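Local coordinates for putative 2OG-Fe(II) oxygenase family protein (Caulobacter crescentus CB15, PDB 3OOX) that probably acts as an iron(II)- and 2-oxoglutarate-dependent oxygenase that forms ethylene from 2-oxoglutarate and oxidises L-arginine, at residues L235-L243 against C283-E294. Sequence-based numbering, arbitrary orientation. Where two conformers were deposited one is given.
Sequences LERLTNNVL and CVTAENPDRYPE. With EDO (1,2-ethanediol), chain G.
A Schellman motif ends helix 233-238, and its C-prime residue, Asn240, plugs into residues 283-294 of the loop between strands 276-277 and 296-297. Asparagine suits the place twice: it tolerates the positive phi (51°), and its amide both gives and accepts. With CG anti to the backbone N (chi1 -155°), ND2 donates to Cys283 O at 3.1 Å and to Pro289 O at 3.0 Å, both partners near the amide plane, while OD1 accepts a nearly straight bond from Arg291 N at 2.9 Å. Asn288 ND2 returns a bond to Asn240 O, and the OD1 of Asn288 takes Arg291 NH2, steadying a guanidinium that stacks on the amide of Asn241, their planes 16° apart. Beside the last helical turn, Tyr292 is clasped from both faces: Arg237 CG sits 3.6 Å from the ring centroid in a CH-pi contact, and Arg291 CB lies across the opposite face, toward the rim. A leucine in place of Tyr292 would probably deprive Arg237 of its flat platform and leave Asn241 OD1 without its hydroxyl partner. That hydroxyl, OH of Tyr292, donates in the carbonyl plane to a lone pair of Asn241 OD1, only 2.6 Å away.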
ATOM      1  N   LEU A 235      -2.155  -5.634 -10.685  1.00 16.94           N
ATOM      2  CA  LEU A 235      -1.396  -6.862 -10.829  1.00 17.07           C
ATOM      3  C   LEU A 235      -2.346  -8.038 -10.980  1.00 16.68           C
ATOM      4  O   LEU A 235      -2.075  -8.986 -11.743  1.00 17.05           O
ATOM      5  CB  LEU A 235      -0.466  -7.023  -9.632  1.00 16.45           C
ATOM      6  CG  LEU A 235       0.439  -8.240  -9.574  1.00 17.06           C
ATOM      7  CD1 LEU A 235       1.250  -8.422 -10.866  1.00 19.38           C
ATOM      8  CD2 LEU A 235       1.405  -8.152  -8.376  1.00 19.13           C
ATOM      9  N   GLU A 236      -3.481  -8.010 -10.269  1.00 16.74           N
ATOM     10  CA  GLU A 236      -4.523  -9.022 -10.464  1.00 18.16           C
ATOM     11  C   GLU A 236      -4.912  -9.074 -11.942  1.00 18.81           C
ATOM     12  O   GLU A 236      -4.981 -10.180 -12.534  1.00 19.60           O
ATOM     13  CB  GLU A 236      -5.753  -8.737  -9.582  1.00 18.19           C
ATOM     14  CG  GLU A 236      -6.906  -9.720  -9.778  1.00 19.13           C
ATOM     15  CD  GLU A 236      -8.118  -9.331  -8.965  1.00 20.12           C
ATOM     16  OE1 GLU A 236      -8.686  -8.264  -9.251  1.00 22.09           O
ATOM     17  OE2 GLU A 236      -8.458 -10.087  -8.041  1.00 21.94           O
ATOM     18  N   ARG A 237      -5.119  -7.907 -12.558  1.00 19.39           N
ATOM     19  CA  ARG A 237      -5.551  -7.872 -13.958  1.00 19.65           C
ATOM     20  C   ARG A 237      -4.452  -8.392 -14.890  1.00 19.01           C
ATOM     21  O   ARG A 237      -4.725  -9.211 -15.795  1.00 20.86           O
ATOM     22  CB  ARG A 237      -5.984  -6.468 -14.347  1.00 20.26           C
ATOM     23  CG  ARG A 237      -6.322  -6.316 -15.822  1.00 19.83           C
ATOM     24  CD  ARG A 237      -7.104  -5.063 -16.095  1.00 21.12           C
ATOM     25  NE  ARG A 237      -7.291  -4.905 -17.540  1.00 21.41           N
ATOM     26  CZ  ARG A 237      -8.309  -4.287 -18.120  1.00 22.34           C
ATOM     27  NH1 ARG A 237      -9.308  -3.756 -17.407  1.00 21.29           N
ATOM     28  NH2 ARG A 237      -8.346  -4.191 -19.461  1.00 23.53           N
ATOM     29  N   LEU A 238      -3.213  -7.972 -14.645  1.00 17.75           N
ATOM     30  CA  LEU A 238      -2.092  -8.442 -15.462  1.00 17.42           C
ATOM     31  C   LEU A 238      -1.996  -9.964 -15.477  1.00 19.94           C
ATOM     32  O   LEU A 238      -1.707 -10.557 -16.523  1.00 19.50           O
ATOM     33  CB  LEU A 238      -0.792  -7.817 -14.970  1.00 18.69           C
ATOM     34  CG  LEU A 238       0.493  -8.269 -15.678  1.00 18.73           C
ATOM     35  CD1 LEU A 238       0.477  -7.829 -17.151  1.00 20.33           C
ATOM     36  CD2 LEU A 238       1.732  -7.714 -14.944  1.00 19.67           C
ATOM     37  N   THR A 239      -2.237 -10.603 -14.331  1.00 19.60           N
ATOM     38  CA  THR A 239      -2.102 -12.065 -14.175  1.00 19.71           C
ATOM     39  C   THR A 239      -3.377 -12.845 -14.475  1.00 19.50           C
ATOM     40  O   THR A 239      -3.471 -14.026 -14.104  1.00 20.34           O
ATOM     41  CB  THR A 239      -1.621 -12.427 -12.745  1.00 19.72           C
ATOM     42  OG1 THR A 239      -2.630 -12.035 -11.795  1.00 20.57           O
ATOM     43  CG2 THR A 239      -0.282 -11.751 -12.406  1.00 21.84           C
ATOM     44  N   ASN A 240      -4.341 -12.210 -15.127  1.00 19.70           N
ATOM     45  CA  ASN A 240      -5.622 -12.874 -15.435  1.00 20.59           C
ATOM     46  C   ASN A 240      -6.217 -13.503 -14.183  1.00 21.56           C
ATOM     47  O   ASN A 240      -6.806 -14.607 -14.201  1.00 22.57           O
ATOM     48  CB  ASN A 240      -5.446 -13.951 -16.502  1.00 21.32           C
ATOM     49  CG  ASN A 240      -6.725 -14.222 -17.260  1.00 22.70           C
ATOM     50  OD1 ASN A 240      -7.568 -13.319 -17.435  1.00 21.84           O
ATOM     51  ND2 ASN A 240      -6.866 -15.452 -17.763  1.00 23.82           N
ATOM     52  N   ASN A 241      -6.073 -12.747 -13.093  1.00 20.10           N
ATOM     53  CA  ASN A 241      -6.607 -13.114 -11.764  1.00 19.76           C
ATOM     54  C   ASN A 241      -5.954 -14.325 -11.092  1.00 21.89           C
ATOM     55  O   ASN A 241      -6.437 -14.800 -10.073  1.00 22.18           O
ATOM     56  CB  ASN A 241      -8.148 -13.223 -11.822  1.00 21.81           C
ATOM     57  CG  ASN A 241      -8.808 -11.880 -12.096  1.00 22.83           C
ATOM     58  OD1 ASN A 241      -8.506 -11.230 -13.069  1.00 27.21           O
ATOM     59  ND2 ASN A 241      -9.691 -11.453 -11.203  1.00 36.27           N
ATOM     60  N   VAL A 242      -4.829 -14.789 -11.616  1.00 20.05           N
ATOM     61  CA  VAL A 242      -4.049 -15.844 -10.985  1.00 21.80           C
ATOM     62  C   VAL A 242      -3.602 -15.381  -9.577  1.00 22.04           C
ATOM     63  O   VAL A 242      -3.692 -16.137  -8.621  1.00 22.91           O
ATOM     64  CB  VAL A 242      -2.852 -16.260 -11.862  1.00 22.64           C
ATOM     65  CG1 VAL A 242      -1.860 -17.106 -11.051  1.00 24.21           C
ATOM     66  CG2 VAL A 242      -3.332 -17.054 -13.093  1.00 23.19           C
ATOM     67  N   LEU A 243      -3.139 -14.130  -9.476  1.00 19.30           N
ATOM     68  CA  LEU A 243      -2.862 -13.535  -8.174  1.00 19.92           C
ATOM     69  C   LEU A 243      -4.022 -12.603  -7.807  1.00 18.90           C
ATOM     70  O   LEU A 243      -4.256 -11.611  -8.493  1.00 20.38           O
ATOM     71  CB  LEU A 243      -1.545 -12.763  -8.179  1.00 18.18           C
ATOM     72  CG  LEU A 243      -0.293 -13.566  -8.573  1.00 21.67           C
ATOM     73  CD1 LEU A 243       0.974 -12.735  -8.482  1.00 20.65           C
ATOM     74  CD2 LEU A 243      -0.115 -14.830  -7.707  1.00 21.22           C
ATOM     75  N   CYS A 283      -0.745 -16.933 -18.094  1.00 24.53           N
ATOM     76  CA  CYS A 283      -1.914 -16.941 -17.211  1.00 23.20           C
ATOM     77  C   CYS A 283      -3.235 -17.132 -17.951  1.00 25.61           C
ATOM     78  O   CYS A 283      -4.311 -17.084 -17.334  1.00 25.93           O
ATOM     79  CB  CYS A 283      -1.968 -15.646 -16.401  1.00 22.38           C
ATOM     80  SG  CYS A 283      -0.547 -15.437 -15.309  1.00 23.88           S
ATOM     81  N   VAL A 284      -3.161 -17.378 -19.268  1.00 27.24           N
ATOM     82  CA  VAL A 284      -4.328 -17.615 -20.100  1.00 27.01           C
ATOM     83  C   VAL A 284      -4.289 -19.089 -20.487  1.00 29.91           C
ATOM     84  O   VAL A 284      -3.320 -19.551 -21.123  1.00 29.40           O
ATOM     85  CB  VAL A 284      -4.327 -16.706 -21.354  1.00 30.22           C
ATOM     86  CG1 VAL A 284      -5.491 -17.067 -22.284  1.00 28.83           C
ATOM     87  CG2 VAL A 284      -4.373 -15.225 -20.945  1.00 26.02           C
ATOM     88  N   THR A 285      -5.327 -19.817 -20.088  1.00 28.64           N
ATOM     89  CA  THR A 285      -5.421 -21.261 -20.317  1.00 29.97           C
ATOM     90  C   THR A 285      -6.852 -21.604 -20.719  1.00 27.76           C
ATOM     91  O   THR A 285      -7.743 -20.746 -20.674  1.00 29.89           O
ATOM     92  CB  THR A 285      -5.075 -22.047 -19.035  1.00 30.29           C
ATOM     93  OG1 THR A 285      -6.051 -21.721 -18.027  1.00 30.95           O
ATOM     94  CG2 THR A 285      -3.631 -21.719 -18.537  1.00 32.34           C
ATOM     95  N   ALA A 286      -7.072 -22.864 -21.103  1.00 31.03           N
ATOM     96  CA  ALA A 286      -8.409 -23.374 -21.359  1.00 32.78           C
ATOM     97  C   ALA A 286      -9.355 -23.157 -20.195  1.00 34.58           C
ATOM     98  O   ALA A 286     -10.507 -22.768 -20.388  1.00 35.33           O
ATOM     99  CB  ALA A 286      -8.354 -24.879 -21.717  1.00 32.72           C
ATOM    100  N   GLU A 287      -8.858 -23.384 -18.977  1.00 35.02           N
ATOM    101  CA  GLU A 287      -9.703 -23.305 -17.770  1.00 35.76           C
ATOM    102  C   GLU A 287      -9.844 -21.879 -17.250  1.00 32.21           C
ATOM    103  O   GLU A 287     -10.807 -21.562 -16.533  1.00 34.04           O
ATOM    104  CB  GLU A 287      -9.178 -24.213 -16.648  1.00 38.48           C
ATOM    105  CG  GLU A 287      -7.682 -24.509 -16.690  1.00 44.99           C
ATOM    106  CD  GLU A 287      -7.316 -25.533 -17.760  1.00 50.38           C
ATOM    107  OE1 GLU A 287      -7.917 -26.632 -17.769  1.00 61.86           O
ATOM    108  OE2 GLU A 287      -6.434 -25.233 -18.595  1.00 49.47           O
ATOM    109  N   ASN A 288      -8.892 -21.035 -17.628  1.00 29.33           N
ATOM    110  CA  ASN A 288      -8.866 -19.641 -17.225  1.00 28.61           C
ATOM    111  C   ASN A 288      -8.645 -18.778 -18.464  1.00 27.65           C
ATOM    112  O   ASN A 288      -7.538 -18.281 -18.685  1.00 26.76           O
ATOM    113  CB  ASN A 288      -7.759 -19.396 -16.193  1.00 27.95           C
ATOM    114  CG  ASN A 288      -7.803 -17.998 -15.594  1.00 28.52           C
ATOM    115  OD1 ASN A 288      -8.880 -17.413 -15.434  1.00 28.88           O
ATOM    116  ND2 ASN A 288      -6.629 -17.453 -15.262  1.00 24.42           N
ATOM    117  N   PRO A 289      -9.695 -18.643 -19.305  1.00 28.52           N
ATOM    118  CA  PRO A 289      -9.538 -17.802 -20.499  1.00 28.83           C
ATOM    119  C   PRO A 289      -9.292 -16.342 -20.164  1.00 28.54           C
ATOM    120  O   PRO A 289      -9.557 -15.889 -19.043  1.00 26.48           O
ATOM    121  CB  PRO A 289     -10.866 -17.986 -21.275  1.00 30.52           C
ATOM    122  CG  PRO A 289     -11.823 -18.646 -20.308  1.00 33.35           C
ATOM    123  CD  PRO A 289     -11.002 -19.326 -19.250  1.00 31.45           C
ATOM    124  N   ASP A 290      -8.779 -15.616 -21.150  1.00 28.43           N
ATOM    125  CA  ASP A 290      -8.431 -14.221 -20.979  1.00 24.99           C
ATOM    126  C   ASP A 290      -9.672 -13.386 -20.620  1.00 25.64           C
ATOM    127  O   ASP A 290     -10.630 -13.286 -21.401  1.00 27.85           O
ATOM    128  CB  ASP A 290      -7.781 -13.718 -22.262  1.00 25.35           C
ATOM    129  CG  ASP A 290      -7.056 -12.404 -22.106  1.00 26.01           C
ATOM    130  OD1 ASP A 290      -7.130 -11.744 -21.046  1.00 23.46           O
ATOM    131  OD2 ASP A 290      -6.409 -12.047 -23.096  1.00 27.14           O
ATOM    132  N   ARG A 291      -9.644 -12.802 -19.409  1.00 23.60           N
ATOM    133  CA  ARG A 291     -10.741 -11.961 -18.943  1.00 24.59           C
ATOM    134  C   ARG A 291     -10.609 -10.528 -19.447  1.00 24.95           C
ATOM    135  O   ARG A 291     -11.549  -9.728 -19.308  1.00 27.19           O
ATOM    136  CB  ARG A 291     -10.771 -11.965 -17.417  1.00 25.54           C
ATOM    137  CG  ARG A 291     -10.883 -13.316 -16.835  1.00 27.11           C
ATOM    138  CD  ARG A 291     -10.786 -13.241 -15.324  1.00 28.40           C
ATOM    139  NE  ARG A 291     -10.473 -14.560 -14.795  1.00 34.58           N
ATOM    140  CZ  ARG A 291     -10.761 -14.974 -13.567  1.00 41.73           C
ATOM    141  NH1 ARG A 291     -11.365 -14.171 -12.682  1.00 41.95           N
ATOM    142  NH2 ARG A 291     -10.421 -16.198 -13.213  1.00 42.69           N
ATOM    143  N   TYR A 292      -9.466 -10.212 -20.057  1.00 22.67           N
ATOM    144  CA  TYR A 292      -9.129  -8.850 -20.437  1.00 24.11           C
ATOM    145  C   TYR A 292      -8.642  -8.765 -21.885  1.00 25.40           C
ATOM    146  O   TYR A 292      -7.500  -8.427 -22.132  1.00 26.42           O
ATOM    147  CB  TYR A 292      -8.081  -8.295 -19.454  1.00 24.57           C
ATOM    148  CG  TYR A 292      -8.488  -8.514 -18.000  1.00 20.63           C
ATOM    149  CD1 TYR A 292      -9.484  -7.734 -17.431  1.00 21.84           C
ATOM    150  CD2 TYR A 292      -7.895  -9.512 -17.201  1.00 21.87           C
ATOM    151  CE1 TYR A 292      -9.899  -7.927 -16.130  1.00 20.63           C
ATOM    152  CE2 TYR A 292      -8.295  -9.708 -15.881  1.00 22.42           C
ATOM    153  CZ  TYR A 292      -9.289  -8.906 -15.352  1.00 22.74           C
ATOM    154  OH  TYR A 292      -9.680  -9.100 -14.047  1.00 23.24           O
ATOM    155  N   PRO A 293      -9.537  -9.064 -22.843  1.00 25.21           N
ATOM    156  CA  PRO A 293      -9.096  -9.084 -24.235  1.00 27.85           C
ATOM    157  C   PRO A 293      -8.654  -7.718 -24.752  1.00 28.22           C
ATOM    158  O   PRO A 293      -7.887  -7.669 -25.725  1.00 30.99           O
ATOM    159  CB  PRO A 293     -10.333  -9.576 -24.993  1.00 29.98           C
ATOM    160  CG  PRO A 293     -11.489  -9.205 -24.145  1.00 27.77           C
ATOM    161  CD  PRO A 293     -10.977  -9.336 -22.720  1.00 26.95           C
ATOM    162  N   GLU A 294      -9.142  -6.634 -24.128  1.00 26.64           N
ATOM    163  CA  GLU A 294      -8.715  -5.286 -24.462  0.50 26.14           C
ATOM    164  C   GLU A 294      -7.714  -4.811 -23.407  1.00 26.44           C
ATOM    165  O   GLU A 294      -8.058  -4.712 -22.216  1.00 26.37           O
ATOM    166  CB  GLU A 294      -9.918  -4.340 -24.489  0.50 27.83           C
ATOM    167  CG  GLU A 294     -11.064  -4.801 -25.406  0.50 35.76           C
ATOM    168  CD  GLU A 294     -12.413  -4.853 -24.692  0.50 43.22           C
ATOM    169  OE1 GLU A 294     -12.590  -5.711 -23.799  0.50 41.64           O
ATOM    170  OE2 GLU A 294     -13.303  -4.045 -25.039  0.50 50.49           O
TER
HETATM  171  C1  EDO G 322     -11.731  -2.600 -20.767  1.00 43.52           C
HETATM  172  O1  EDO G 322     -10.388  -3.074 -20.929  1.00 38.48           O
HETATM  173  C2  EDO G 322     -12.183  -2.764 -19.320  1.00 47.94           C
HETATM  174  O2  EDO G 322     -11.360  -2.001 -18.430  1.00 34.19           O